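Local coordinates for beta-n-acetylhexosaminidase (Streptococcus pneumoniae, PDB 4AZC), which probably removes terminal beta-linked N-acetylglucosamine or N-acetylgalactosamine from glycans as a family 20 glycoside hydrolase, at residues R19-L24 and T90-A95; A226-F231 and Y257-P262; L246-S251 and L273-D278. All blocks are in the same frame, centred on the assembly; numbering follows the deposited sequence.

Contact 1: R19-L24 and T90-A95; sequences RKYFTL and TALTQA. With NGW ((2S,3aR,5R,6S,7R,7aR)-5-(hydroxymethyl)-2-methyl-2,3a,5,6,7,7a-hexahydro-1H-pyrano[3,2-d][1,3]thiazole-6,7-diol), chain K.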
loop_
_atom_site.group_PDB
_atom_site.type_symbol
_atom_site.label_atom_id
_atom_site.label_comp_id
_atom_site.label_asym_id
_atom_site.label_seq_id
_atom_site.Cartn_x
_atom_site.Cartn_y
_atom_site.Cartn_z
ATOM N N ARG B 19 -7.101 9.956 0.862
ATOM C CA ARG B 19 -8.125 10.857 0.319
ATOM C C ARG B 19 -9.453 10.739 1.066
ATOM O O ARG B 19 -10.129 11.745 1.307
ATOM C CB ARG B 19 -8.349 10.603 -1.165
ATOM C CG ARG B 19 -7.232 11.098 -2.086
ATOM C CD ARG B 19 -7.735 11.071 -3.519
ATOM N NE ARG B 19 -6.779 11.551 -4.511
ATOM C CZ ARG B 19 -5.970 10.779 -5.222
ATOM N NH1 ARG B 19 -5.966 9.462 -5.039
ATOM N NH2 ARG B 19 -5.167 11.328 -6.131
ATOM N N LYS B 20 -9.798 9.517 1.455
ATOM C CA LYS B 20 -11.115 9.202 2.002
ATOM C C LYS B 20 -10.952 8.455 3.310
ATOM O O LYS B 20 -10.059 7.619 3.437
ATOM C CB LYS B 20 -11.896 8.342 0.997
ATOM C CG LYS B 20 -13.320 7.965 1.426
ATOM C CD LYS B 20 -14.096 7.356 0.269
ATOM C CE LYS B 20 -15.485 6.896 0.705
ATOM N NZ LYS B 20 -16.357 8.014 1.207
ATOM N N TYR B 21 -11.800 8.761 4.292
ATOM C CA TYR B 21 -11.737 8.054 5.577
ATOM C C TYR B 21 -12.288 6.631 5.493
ATOM O O TYR B 21 -13.336 6.401 4.874
ATOM C CB TYR B 21 -12.458 8.847 6.677
ATOM C CG TYR B 21 -12.388 8.200 8.043
ATOM C CD1 TYR B 21 -11.291 8.406 8.882
ATOM C CD2 TYR B 21 -13.435 7.393 8.505
ATOM C CE1 TYR B 21 -11.233 7.817 10.138
ATOM C CE2 TYR B 21 -13.381 6.793 9.754
ATOM C CZ TYR B 21 -12.283 7.007 10.565
ATOM O OH TYR B 21 -12.243 6.403 11.802
ATOM N N PHE B 22 -11.579 5.690 6.123
ATOM C CA PHE B 22 -12.047 4.306 6.304
ATOM C C PHE B 22 -11.984 3.966 7.797
ATOM O O PHE B 22 -10.992 4.286 8.462
ATOM C CB PHE B 22 -11.160 3.314 5.534
ATOM C CG PHE B 22 -11.441 3.236 4.049
ATOM C CD1 PHE B 22 -10.930 4.186 3.174
ATOM C CD2 PHE B 22 -12.192 2.185 3.525
ATOM C CE1 PHE B 22 -11.175 4.104 1.802
ATOM C CE2 PHE B 22 -12.439 2.086 2.160
ATOM C CZ PHE B 22 -11.927 3.058 1.293
ATOM N N THR B 23 -13.029 3.336 8.334
ATOM C CA THR B 23 -13.013 2.951 9.747
ATOM C C THR B 23 -12.075 1.780 9.970
ATOM O O THR B 23 -11.737 1.063 9.032
ATOM C CB THR B 23 -14.405 2.523 10.251
ATOM O OG1 THR B 23 -14.846 1.379 9.503
ATOM C CG2 THR B 23 -15.421 3.670 10.107
ATOM N N LEU B 24 -11.683 1.566 11.221
ATOM C CA LEU B 24 -10.932 0.370 11.577
ATOM C C LEU B 24 -11.651 -0.896 11.101
ATOM O O LEU B 24 -11.018 -1.766 10.477
ATOM C CB LEU B 24 -10.648 0.322 13.080
ATOM C CG LEU B 24 -9.911 -0.902 13.641
ATOM C CD1 LEU B 24 -8.586 -1.163 12.904
ATOM C CD2 LEU B 24 -9.659 -0.719 15.129
ATOM N N THR B 90 -12.078 11.540 10.278
ATOM C CA THR B 90 -10.935 12.335 9.838
ATOM C C THR B 90 -9.655 11.527 9.739
ATOM O O THR B 90 -9.038 11.471 8.681
ATOM C CB THR B 90 -10.672 13.566 10.752
ATOM O OG1 THR B 90 -11.898 14.267 10.989
ATOM C CG2 THR B 90 -9.656 14.514 10.098
ATOM N N ALA B 91 -9.264 10.903 10.844
ATOM C CA ALA B 91 -7.972 10.235 10.926
ATOM C C ALA B 91 -8.036 9.053 11.858
ATOM O O ALA B 91 -8.747 9.082 12.873
ATOM C CB ALA B 91 -6.907 11.211 11.397
ATOM N N LEU B 92 -7.302 8.008 11.503
ATOM C CA LEU B 92 -7.138 6.858 12.376
ATOM C C LEU B 92 -6.182 7.195 13.506
ATOM O O LEU B 92 -5.319 8.060 13.350
ATOM C CB LEU B 92 -6.600 5.668 11.587
ATOM C CG LEU B 92 -7.528 5.091 10.514
ATOM C CD1 LEU B 92 -6.754 4.144 9.609
ATOM C CD2 LEU B 92 -8.713 4.382 11.152
ATOM N N THR B 93 -6.333 6.499 14.634
ATOM C CA THR B 93 -5.488 6.705 15.804
ATOM C C THR B 93 -4.349 5.688 15.824
ATOM O O THR B 93 -4.379 4.700 15.094
ATOM C CB THR B 93 -6.286 6.532 17.108
ATOM O OG1 THR B 93 -6.657 5.160 17.252
ATOM C CG2 THR B 93 -7.551 7.414 17.124
ATOM N N GLN B 94 -3.354 5.913 16.678
ATOM C CA GLN B 94 -2.268 4.956 16.818
ATOM C C GLN B 94 -2.773 3.581 17.268
ATOM O O GLN B 94 -2.297 2.551 16.773
ATOM C CB GLN B 94 -1.209 5.485 17.777
ATOM C CG GLN B 94 -0.074 4.497 18.023
ATOM C CD GLN B 94 1.141 5.140 18.617
ATOM O OE1 GLN B 94 1.418 6.314 18.371
ATOM N NE2 GLN B 94 1.899 4.367 19.405
ATOM N N ALA B 95 -3.738 3.566 18.192
ATOM C CA ALA B 95 -4.257 2.312 18.733
ATOM C C ALA B 95 -4.990 1.523 17.655
ATOM O O ALA B 95 -4.854 0.298 17.573
ATOM C CB ALA B 95 -5.169 2.565 19.943
HETATM O O4 NGW K . -5.803 8.169 -7.529
HETATM C C4 NGW K . -4.868 8.289 -8.589
HETATM C C3 NGW K . -3.455 8.322 -8.022
HETATM C C5 NGW K . -5.016 7.084 -9.522
HETATM O O3 NGW K . -3.332 9.414 -7.105
HETATM C C2 NGW K . -2.426 8.434 -9.177
HETATM N N2 NGW K . -1.044 8.175 -8.705
HETATM C C1 NGW K . -2.689 7.383 -10.286
HETATM C C7 NGW K . -0.916 6.757 -8.320
HETATM C C8 NGW K . 0.554 6.348 -8.392
HETATM S S1 NGW K . -1.940 5.875 -9.549
HETATM O O5 NGW K . -4.113 7.261 -10.631
HETATM C C6 NGW K . -6.450 6.962 -10.078
HETATM O O6 NGW K . -6.812 8.167 -10.767
HETATM O O HOH W 1 -10.537 7.145 13.674
#

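Contact 2: A226-F231 and Y257-P262; sequences AFNDGF and YNLASP. With NGW ((2S,3aR,5R,6S,7R,7aR)-5-(hydroxymethyl)-2-methyl-2,3a,5,6,7,7a-hexahydro-1H-pyrano[3,2-d][1,3]thiazole-6,7-diol), chain K.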
loop_
_atom_site.group_PDB
_atom_site.type_symbol
_atom_site.label_atom_id
_atom_site.label_comp_id
_atom_site.label_asym_id
_atom_site.label_seq_id
_atom_site.Cartn_x
_atom_site.Cartn_y
_atom_site.Cartn_z
ATOM N N ALA B 226 8.517 3.313 -3.554
ATOM C CA ALA B 226 8.006 4.543 -4.187
ATOM C C ALA B 226 7.306 4.183 -5.489
ATOM O O ALA B 226 7.542 3.098 -6.033
ATOM C CB ALA B 226 9.135 5.536 -4.456
ATOM N N PHE B 227 6.433 5.071 -5.974
ATOM C CA PHE B 227 5.884 4.912 -7.336
ATOM C C PHE B 227 6.957 5.266 -8.366
ATOM O O PHE B 227 7.946 5.913 -8.041
ATOM C CB PHE B 227 4.606 5.729 -7.535
ATOM C CG PHE B 227 3.492 5.332 -6.605
ATOM C CD1 PHE B 227 2.850 4.099 -6.751
ATOM C CD2 PHE B 227 3.095 6.177 -5.579
ATOM C CE1 PHE B 227 1.829 3.718 -5.892
ATOM C CE2 PHE B 227 2.067 5.812 -4.711
ATOM C CZ PHE B 227 1.434 4.578 -4.864
ATOM N N ASN B 228 6.776 4.817 -9.602
ATOM C CA ASN B 228 7.840 4.915 -10.608
ATOM C C ASN B 228 8.048 6.295 -11.204
ATOM O O ASN B 228 9.139 6.584 -11.724
ATOM C CB ASN B 228 7.597 3.912 -11.744
ATOM C CG ASN B 228 6.297 4.181 -12.506
ATOM O OD1 ASN B 228 5.224 3.783 -12.073
ATOM N ND2 ASN B 228 6.409 4.811 -13.665
ATOM N N ASP B 229 7.002 7.126 -11.145
ATOM C CA ASP B 229 6.939 8.416 -11.859
ATOM C C ASP B 229 8.246 9.207 -11.913
ATOM O O ASP B 229 8.733 9.550 -12.994
ATOM C CB ASP B 229 5.860 9.311 -11.245
ATOM C CG ASP B 229 4.484 8.679 -11.279
ATOM O OD1 ASP B 229 4.361 7.493 -10.898
ATOM O OD2 ASP B 229 3.525 9.382 -11.667
ATOM N N GLY B 230 8.797 9.493 -10.739
ATOM C CA GLY B 230 9.925 10.406 -10.619
ATOM C C GLY B 230 11.276 9.776 -10.886
ATOM O O GLY B 230 12.275 10.477 -10.972
ATOM N N PHE B 231 11.314 8.452 -11.025
ATOM C CA PHE B 231 12.587 7.755 -11.198
ATOM C C PHE B 231 13.063 7.745 -12.648
ATOM O O PHE B 231 12.354 7.279 -13.541
ATOM C CB PHE B 231 12.506 6.340 -10.626
ATOM C CG PHE B 231 12.570 6.298 -9.126
ATOM C CD1 PHE B 231 11.445 6.604 -8.359
ATOM C CD2 PHE B 231 13.762 5.973 -8.476
ATOM C CE1 PHE B 231 11.500 6.582 -6.960
ATOM C CE2 PHE B 231 13.833 5.940 -7.070
ATOM C CZ PHE B 231 12.700 6.249 -6.312
ATOM N N TYR B 257 4.156 13.386 -20.559
ATOM C CA TYR B 257 4.426 12.875 -19.216
ATOM C C TYR B 257 5.230 11.615 -19.487
ATOM O O TYR B 257 4.692 10.513 -19.495
ATOM C CB TYR B 257 3.110 12.591 -18.473
ATOM C CG TYR B 257 3.212 12.440 -16.963
ATOM C CD1 TYR B 257 3.475 13.543 -16.135
ATOM C CD2 TYR B 257 3.003 11.207 -16.361
ATOM C CE1 TYR B 257 3.549 13.399 -14.731
ATOM C CE2 TYR B 257 3.070 11.051 -14.978
ATOM C CZ TYR B 257 3.349 12.142 -14.168
ATOM O OH TYR B 257 3.432 11.949 -12.796
ATOM N N ASN B 258 6.521 11.817 -19.748
ATOM C CA ASN B 258 7.403 10.803 -20.334
ATOM C C ASN B 258 8.192 10.003 -19.298
ATOM O O ASN B 258 9.412 10.171 -19.141
ATOM C CB ASN B 258 8.336 11.477 -21.343
ATOM C CG ASN B 258 7.566 12.247 -22.406
ATOM O OD1 ASN B 258 7.828 13.429 -22.667
ATOM N ND2 ASN B 258 6.601 11.585 -23.008
ATOM N N LEU B 259 7.470 9.136 -18.594
ATOM C CA LEU B 259 8.041 8.358 -17.489
ATOM C C LEU B 259 9.030 7.319 -18.012
ATOM O O LEU B 259 8.984 6.948 -19.185
ATOM C CB LEU B 259 6.922 7.694 -16.672
ATOM C CG LEU B 259 5.748 8.573 -16.212
ATOM C CD1 LEU B 259 4.823 7.832 -15.232
ATOM C CD2 LEU B 259 6.254 9.905 -15.608
ATOM N N ALA B 260 9.933 6.865 -17.147
ATOM C CA ALA B 260 10.866 5.803 -17.515
ATOM C C ALA B 260 10.127 4.503 -17.849
ATOM O O ALA B 260 9.153 4.156 -17.193
ATOM C CB ALA B 260 11.876 5.570 -16.393
ATOM N N SER B 261 10.575 3.802 -18.885
ATOM C CA SER B 261 10.027 2.493 -19.207
ATOM C C SER B 261 10.376 1.488 -18.101
ATOM O O SER B 261 11.346 1.692 -17.372
ATOM C CB SER B 261 10.578 2.006 -20.545
ATOM O OG SER B 261 11.943 1.617 -20.421
ATOM N N PRO B 262 9.593 0.403 -17.972
ATOM C CA PRO B 262 9.999 -0.630 -17.009
ATOM C C PRO B 262 11.302 -1.326 -17.407
ATOM O O PRO B 262 12.061 -1.744 -16.517
ATOM C CB PRO B 262 8.836 -1.628 -17.021
ATOM C CG PRO B 262 7.723 -0.967 -17.687
ATOM C CD PRO B 262 8.274 0.124 -18.564
HETATM O O4 NGW K . -5.803 8.169 -7.529
HETATM C C4 NGW K . -4.868 8.289 -8.589
HETATM C C3 NGW K . -3.455 8.322 -8.022
HETATM C C5 NGW K . -5.016 7.084 -9.522
HETATM O O3 NGW K . -3.332 9.414 -7.105
HETATM C C2 NGW K . -2.426 8.434 -9.177
HETATM N N2 NGW K . -1.044 8.175 -8.705
HETATM C C1 NGW K . -2.689 7.383 -10.286
HETATM C C7 NGW K . -0.916 6.757 -8.320
HETATM C C8 NGW K . 0.554 6.348 -8.392
HETATM S S1 NGW K . -1.940 5.875 -9.549
HETATM O O5 NGW K . -4.113 7.261 -10.631
HETATM C C6 NGW K . -6.450 6.962 -10.078
HETATM O O6 NGW K . -6.812 8.167 -10.767
HETATM O O HOH W 2 8.831 5.195 -14.565
HETATM O O HOH W 3 10.028 7.933 -14.643
#

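Contact 3: L246-S251 and L273-D278; sequences LISYWS and LNTNGD. With NGW ((2S,3aR,5R,6S,7R,7aR)-5-(hydroxymethyl)-2-methyl-2,3a,5,6,7,7a-hexahydro-1H-pyrano[3,2-d][1,3]thiazole-6,7-diol), chain K.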
loop_
_atom_site.group_PDB
_atom_site.type_symbol
_atom_site.label_atom_id
_atom_site.label_comp_id
_atom_site.label_asym_id
_atom_site.label_seq_id
_atom_site.Cartn_x
_atom_site.Cartn_y
_atom_site.Cartn_z
ATOM N N LEU B 246 12.103 -0.326 -3.797
ATOM C CA LEU B 246 11.105 -1.138 -4.481
ATOM C C LEU B 246 10.182 -0.214 -5.271
ATOM O O LEU B 246 9.533 0.660 -4.704
ATOM C CB LEU B 246 10.294 -1.972 -3.472
ATOM C CG LEU B 246 9.083 -2.776 -3.960
ATOM C CD1 LEU B 246 9.513 -3.908 -4.889
ATOM C CD2 LEU B 246 8.304 -3.335 -2.788
ATOM N N ILE B 247 10.120 -0.411 -6.581
ATOM C CA ILE B 247 9.308 0.430 -7.447
ATOM C C ILE B 247 7.902 -0.116 -7.628
ATOM O O ILE B 247 7.719 -1.208 -8.154
ATOM C CB ILE B 247 9.959 0.589 -8.848
ATOM C CG1 ILE B 247 11.376 1.164 -8.727
ATOM C CG2 ILE B 247 9.094 1.459 -9.739
ATOM C CD1 ILE B 247 11.452 2.545 -8.073
ATOM N N SER B 248 6.914 0.658 -7.192
ATOM C CA SER B 248 5.522 0.397 -7.550
ATOM C C SER B 248 5.288 0.975 -8.957
ATOM O O SER B 248 5.101 2.190 -9.123
ATOM C CB SER B 248 4.567 1.016 -6.518
ATOM O OG SER B 248 3.211 0.744 -6.833
ATOM N N TYR B 249 5.348 0.107 -9.970
ATOM C CA TYR B 249 5.237 0.551 -11.364
ATOM C C TYR B 249 3.816 0.400 -11.880
ATOM O O TYR B 249 3.312 -0.712 -11.965
ATOM C CB TYR B 249 6.219 -0.184 -12.290
ATOM C CG TYR B 249 6.423 0.577 -13.590
ATOM C CD1 TYR B 249 5.425 0.609 -14.575
ATOM C CD2 TYR B 249 7.590 1.287 -13.818
ATOM C CE1 TYR B 249 5.602 1.318 -15.762
ATOM C CE2 TYR B 249 7.775 2.004 -15.009
ATOM C CZ TYR B 249 6.779 2.019 -15.964
ATOM O OH TYR B 249 6.966 2.728 -17.119
ATOM N N TRP B 250 3.193 1.522 -12.247
ATOM C CA TRP B 250 1.770 1.546 -12.618
ATOM C C TRP B 250 1.479 2.063 -14.024
ATOM O O TRP B 250 0.433 1.766 -14.580
ATOM C CB TRP B 250 0.949 2.357 -11.593
ATOM C CG TRP B 250 1.207 3.829 -11.643
ATOM C CD1 TRP B 250 2.290 4.493 -11.121
ATOM C CD2 TRP B 250 0.376 4.831 -12.246
ATOM N NE1 TRP B 250 2.182 5.840 -11.365
ATOM C CE2 TRP B 250 1.017 6.078 -12.050
ATOM C CE3 TRP B 250 -0.844 4.798 -12.934
ATOM C CZ2 TRP B 250 0.474 7.282 -12.516
ATOM C CZ3 TRP B 250 -1.383 6.000 -13.402
ATOM C CH2 TRP B 250 -0.724 7.222 -13.185
ATOM N N SER B 251 2.386 2.851 -14.590
ATOM C CA SER B 251 2.147 3.458 -15.904
ATOM C C SER B 251 3.430 4.062 -16.457
ATOM O O SER B 251 4.284 4.513 -15.692
ATOM C CB SER B 251 1.080 4.556 -15.786
ATOM O OG SER B 251 0.923 5.253 -17.007
ATOM N N LEU B 273 7.054 -3.886 -7.862
ATOM C CA LEU B 273 5.770 -4.386 -7.412
ATOM C C LEU B 273 4.798 -3.973 -8.502
ATOM O O LEU B 273 4.492 -2.784 -8.630
ATOM C CB LEU B 273 5.375 -3.789 -6.050
ATOM C CG LEU B 273 4.017 -4.206 -5.455
ATOM C CD1 LEU B 273 3.947 -5.722 -5.166
ATOM C CD2 LEU B 273 3.730 -3.415 -4.177
ATOM N N ASN B 274 4.348 -4.954 -9.289
ATOM C CA ASN B 274 3.498 -4.706 -10.456
ATOM C C ASN B 274 2.145 -4.120 -10.058
ATOM O O ASN B 274 1.218 -4.844 -9.679
ATOM C CB ASN B 274 3.318 -5.987 -11.302
ATOM C CG ASN B 274 2.511 -5.747 -12.604
ATOM O OD1 ASN B 274 2.228 -4.612 -12.991
ATOM N ND2 ASN B 274 2.163 -6.838 -13.287
ATOM N N THR B 275 2.054 -2.796 -10.156
ATOM C CA THR B 275 0.874 -2.052 -9.730
ATOM C C THR B 275 0.152 -1.538 -10.982
ATOM O O THR B 275 -0.173 -0.343 -11.115
ATOM C CB THR B 275 1.276 -0.926 -8.745
ATOM O OG1 THR B 275 2.161 -1.463 -7.745
ATOM C CG2 THR B 275 0.052 -0.279 -8.067
ATOM N N ASN B 276 -0.112 -2.470 -11.897
ATOM C CA ASN B 276 -0.669 -2.145 -13.201
ATOM C C ASN B 276 -1.930 -1.313 -13.137
ATOM O O ASN B 276 -2.916 -1.700 -12.504
ATOM C CB ASN B 276 -0.942 -3.418 -13.999
ATOM C CG ASN B 276 -0.968 -3.168 -15.497
ATOM O OD1 ASN B 276 -1.632 -2.259 -15.971
ATOM N ND2 ASN B 276 -0.251 -3.989 -16.243
ATOM N N GLY B 277 -1.899 -0.178 -13.830
ATOM C CA GLY B 277 -3.066 0.699 -13.950
ATOM C C GLY B 277 -4.313 0.040 -14.522
ATOM O O GLY B 277 -5.422 0.507 -14.262
ATOM N N ASP B 278 -4.154 -1.037 -15.293
ATOM C CA ASP B 278 -5.313 -1.760 -15.851
ATOM C C ASP B 278 -6.287 -2.254 -14.775
ATOM O O ASP B 278 -7.490 -2.408 -15.042
ATOM C CB ASP B 278 -4.877 -2.967 -16.692
ATOM C CG ASP B 278 -4.100 -2.574 -17.919
ATOM O OD1 ASP B 278 -4.129 -1.376 -18.278
ATOM O OD2 ASP B 278 -3.460 -3.469 -18.518
HETATM O O4 NGW K . -5.803 8.169 -7.529
HETATM C C4 NGW K . -4.868 8.289 -8.589
HETATM C C3 NGW K . -3.455 8.322 -8.022
HETATM C C5 NGW K . -5.016 7.084 -9.522
HETATM O O3 NGW K . -3.332 9.414 -7.105
HETATM C C2 NGW K . -2.426 8.434 -9.177
HETATM N N2 NGW K . -1.044 8.175 -8.705
HETATM C C1 NGW K . -2.689 7.383 -10.286
HETATM C C7 NGW K . -0.916 6.757 -8.320
HETATM C C8 NGW K . 0.554 6.348 -8.392
HETATM S S1 NGW K . -1.940 5.875 -9.549
HETATM O O5 NGW K . -4.113 7.261 -10.631
HETATM C C6 NGW K . -6.450 6.962 -10.078
HETATM O O6 NGW K . -6.812 8.167 -10.767
HETATM O O HOH W 4 2.418 -2.163 -13.971
#

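Contact 1: R19-L24 and T90-A95
Tyr21 OH donates to water 1, 2.6 Å from the phenol oxygen, and the same water donates to Ala91 O at 2.8 Å. This one-water bridge takes the place of a direct hydrogen bond between two barrel loops: segment 19-24, which follows strand 10-16 of the TIM barrel and ends as helix 24-37 begins, and segment 90-95, which enters helix 94-106. With CG anti to the backbone N (chi1 -178°), the Tyr21 ring reaches across to the peptides of the other loop. Its CD1 lies 3.5 Å from Thr90 N and its CE1 near Ala91 N, both approached obliquely, whereas Ala91 C and the water sit at the ring edge, in its plane. Beside the phenol, Leu92 CD2 lies 3.5 Å from Phe22 O and close to Leu24 N, and also touches the Tyr21 ring, 4.4 Å from CE1.

Arg52 ties the loops from outside, its guanidinium bonding to both Arg19 O and Thr90 O. Thr23 and Thr93 are the N-caps of the two helices, Thr23 OG1 holding Gln26 N.

At the other end of segment 19-24, the extended Arg19 chain leads into the ligand pocket, its guanidinium fixed by salt bridges to Asp16 and Asp49. There Arg19 NH2 makes a fairly straight bond (160°) at 2.8 Å to O3 of the ligand NGW, a sugar fused to a saturated sulfur- and nitrogen-containing ring, while Arg19 NH1 reaches O4 at 2.8 Å in a bent, weak bond.

Contact 2: A226-F231 and Y257-P262
The Tyr257 hydroxyl meets the Asp229 carboxylate through the less common anti lone pair of OD2, the one facing away from OD1, with OH and OD2 2.8 Å apart. OD2 lies in the plane of the tyrosine ring, at its edge, and the carboxylate is turned 74° from that ring. Asp229 belongs to a type I turn, Asn228 to Phe231, that leaves TIM-barrel strand 223-227; its OD1 accepts from Trp250 NE1, so the one carboxylate joins a pocket tryptophan to segment 257-262. Leu259 wedges in beside it. Its CD2 stands 3.6 Å from Asp229 O and also lies over a face of the Tyr257 ring, while CD1 approaches Asn228 ND2, whose amide is held by Trp250 and Ser251.

Two waters bridge the two segments. Water 3 takes the Ala260 N-H at 2.7 Å and lies within bonding distance of Asp229 O and Phe231 O; water 2 accepts from Asn228 ND2 at 2.6 Å and lies near Ala260 O. Ala260 CB abuts Phe231 O at 3.4 Å. At the barrel end of the turn, the ligand methyl C8 sits 3.5 Å above the centre of the Phe227 ring.

Contact 3: L246-S251 and L273-D278
Ser248 and Thr275 meet in the tightly packed part of this contact between parallel strands 246-249 and 272-274 of the TIM barrel: Ser248 OG donates to Thr275 OG1 at 2.6 Å, and Thr275 OG1 donates in turn to Leu273 O of its own segment. Thr275 OG1 lies beside its backbone N (chi1 -47°), which brings it back over that carbonyl. Leu273 O is thereby gripped twice, from opposite faces of its plane, by Thr275 OG1 and by Tyr249 N. Within these segments the parallel pairing runs from Leu273 N to Ile247 O at 2.8 Å and on to Thr275 N with Tyr249 O at 3.0 Å. Near the start, Leu246 CD1 packs against Leu273 CB.

Toward the C-terminal ends of the strands the join turns wetter: water 4 donates to Tyr249 O and Asn274 OD1, each 2.6 Å away, while Asn274 ND2 bonds to Phe306 O. Gly277 and Ser251, partly exposed, mark the solvent side. Gly277 N bonds to Trp250 O at 3.1 Å, on a lone pair in the carbonyl plane. An Asx turn follows, with Asn276 OD1 accepting from Asp278 N and Asn276 ND2 bonding to Gln308 O.

Trp250 CB packs 3.0 Å from Thr275 O, and chi1 of 70° sets the indole between backbone N and carbonyl carbon. One indole face lies under Ser251 CB; ligand S1 sits 3.6 Å above the other, over its centre, and methyl C8 is close to NE1, which bonds to Asp229.

Strand 223-227 pairs on one side through Ala226, and strand 321-329 on the other through Gly323. Ser248 and Leu273 share the face that also meets Met225, whereas Tyr249, on the reverse face, packs on Pro262 and Leu265 of helix 262-267.

Contacts 2 and 3 are buried and interlocked. Their segments alternate along the chain, strands 223-227 and 246-249 are sheet neighbours, and Tyr249 OH bonds to Ala260 O. Contact 1 is only partly buried and stands apart, its centre about 29 Å from that of contact 2 and 25 Å from that of contact 3. The chemistry follows position: backbone pairing dominates the strand contact 3, a carboxylate with bridging waters serves the turn of contact 2, and a phenol-water bridge joins the loops of contact 1. All three reach the same ligand, contact 1 supplying a charged grip on its hydroxyls, contacts 2 and 3 aromatic faces around its methyl and sulfur.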